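Local atomic coordinates of Efb homologous protein (Staphylococcus aureus subsp. aureus Mu50, PDB entry 2NOJ), a protein that probably binds the C3d region of complement component C3 and so helps the bacterium evade complement attack. Residues Ala43-Arg46 / Lys47-Ala51. The protein carries 1 engineered substitution. Sequence-based numbering, arbitrary orientation.
Sequences ATHR and KAQRA
H45 and Q49 both carry CG anti to the backbone N (chi1 161° and -177°), which sends imidazole and amide off successive turns of helix 42-54 in the same direction, one alongside the other. This is an i to i+4 pairing in the second helix of a three-helix bundle. Imidazole carbon H45 CE1 lies 4.0 Å from Q49 CB, a van der Waals contact made obliquely to the ring. Q49 then bends at chi2, and its amide plane ends 89° from the imidazole plane, nearly perpendicular rather than stacked. Its OE1 accepts a hydrogen bond from Q67 NE2 of helix 61-76, which ties down the amide of this buried residue. The H45 ring meets that of F36 on helix 24-39 and touches L74 on helix 61-76, while A48 packs against F36 and I70; this face of the helix packs against both other helices of the bundle.

The chain of another protein lies against H45 and Q49 as well as R46 and R50. An acidic side chain of that other chain forms a salt bridge with R46 NE. R46 NH2 and R50 NE remain 6.7 Å apart, and the acidic partner probably offsets the positive charge.

The backbone keeps the regular i to i+4 alpha-helical bonds: K47 N donates to A43 O at 3.2 Å, A48 N to T44 O at 2.9 Å and R50 N to R46 O at 3.2 Å. The carbonyl of H45 receives Q49 N at 2.8 Å, and Q49 CB rests 3.5 Å from that same H45 O.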
loop_
_atom_site.group_PDB
_atom_site.type_symbol
_atom_site.label_atom_id
_atom_site.label_comp_id
_atom_site.label_asym_id
_atom_site.label_seq_id
_atom_site.Cartn_x
_atom_site.Cartn_y
_atom_site.Cartn_z
ATOM N N ALA B 43 -18.959 1.857 5.499
ATOM C CA ALA B 43 -18.144 2.185 6.649
ATOM C C ALA B 43 -18.067 0.993 7.572
ATOM O O ALA B 43 -16.984 0.511 7.879
ATOM C CB ALA B 43 -18.726 3.386 7.384
ATOM N N THR B 44 -19.223 0.512 8.009
ATOM C CA THR B 44 -19.267 -0.615 8.919
ATOM C C THR B 44 -18.575 -1.852 8.374
ATOM O O THR B 44 -17.998 -2.633 9.138
ATOM C CB THR B 44 -20.697 -0.953 9.288
ATOM O OG1 THR B 44 -21.512 -0.922 8.114
ATOM C CG2 THR B 44 -21.222 0.049 10.288
ATOM N N HIS B 45 -18.623 -2.025 7.058
ATOM C CA HIS B 45 -17.964 -3.164 6.415
ATOM C C HIS B 45 -16.447 -3.064 6.553
ATOM O O HIS B 45 -15.785 -4.058 6.881
ATOM C CB HIS B 45 -18.344 -3.257 4.928
ATOM C CG HIS B 45 -17.403 -4.093 4.113
ATOM N ND1 HIS B 45 -16.986 -5.345 4.510
ATOM C CD2 HIS B 45 -16.827 -3.869 2.909
ATOM C CE1 HIS B 45 -16.198 -5.859 3.582
ATOM N NE2 HIS B 45 -16.085 -4.983 2.600
ATOM N N ARG B 46 -15.899 -1.874 6.318
ATOM C CA ARG B 46 -14.457 -1.710 6.424
ATOM C C ARG B 46 -14.021 -2.054 7.833
ATOM O O ARG B 46 -13.021 -2.760 8.040
ATOM C CB ARG B 46 -14.034 -0.290 6.052
ATOM C CG ARG B 46 -14.245 0.020 4.582
ATOM C CD ARG B 46 -13.725 1.396 4.163
ATOM N NE ARG B 46 -12.291 1.429 3.877
ATOM C CZ ARG B 46 -11.356 1.697 4.784
ATOM N NH1 ARG B 46 -11.698 1.958 6.041
ATOM N NH2 ARG B 46 -10.076 1.710 4.437
ATOM N N LYS B 47 -14.807 -1.596 8.795
ATOM C CA LYS B 47 -14.505 -1.845 10.198
ATOM C C LYS B 47 -14.636 -3.329 10.577
ATOM O O LYS B 47 -13.817 -3.855 11.327
ATOM C CB LYS B 47 -15.408 -0.982 11.094
ATOM C CG LYS B 47 -15.154 -1.175 12.585
ATOM C CD LYS B 47 -16.107 -0.338 13.422
ATOM C CE LYS B 47 -15.884 -0.546 14.911
ATOM N NZ LYS B 47 -16.799 0.328 15.723
ATOM N N ALA B 48 -15.655 -3.996 10.042
ATOM C CA ALA B 48 -15.875 -5.408 10.328
ATOM C C ALA B 48 -14.805 -6.306 9.687
ATOM O O ALA B 48 -14.287 -7.237 10.329
ATOM C CB ALA B 48 -17.271 -5.828 9.861
ATOM N N GLN B 49 -14.448 -6.026 8.439
ATOM C CA GLN B 49 -13.445 -6.861 7.770
ATOM C C GLN B 49 -12.051 -6.781 8.422
ATOM O O GLN B 49 -11.356 -7.802 8.564
ATOM C CB GLN B 49 -13.337 -6.493 6.283
ATOM C CG GLN B 49 -12.377 -7.363 5.529
ATOM C CD GLN B 49 -12.826 -8.815 5.494
ATOM O OE1 GLN B 49 -13.823 -9.148 4.858
ATOM N NE2 GLN B 49 -12.089 -9.685 6.178
ATOM N N ARG B 50 -11.660 -5.563 8.807
ATOM C CA ARG B 50 -10.368 -5.315 9.433
ATOM C C ARG B 50 -10.358 -5.962 10.806
ATOM O O ARG B 50 -9.371 -6.571 11.202
ATOM C CB ARG B 50 -10.116 -3.809 9.554
ATOM C CG ARG B 50 -8.676 -3.411 9.913
ATOM C CD ARG B 50 -8.503 -1.888 9.851
ATOM N NE ARG B 50 -7.133 -1.480 9.535
ATOM C CZ ARG B 50 -6.224 -1.104 10.433
ATOM N NH1 ARG B 50 -6.526 -1.076 11.729
ATOM N NH2 ARG B 50 -5.006 -0.749 10.034
ATOM N N ALA B 51 -11.453 -5.844 11.542
ATOM C CA ALA B 51 -11.494 -6.456 12.862
ATOM C C ALA B 51 -11.155 -7.948 12.729
ATOM O O ALA B 51 -10.246 -8.454 13.387
ATOM C CB ALA B 51 -12.867 -6.268 13.486
#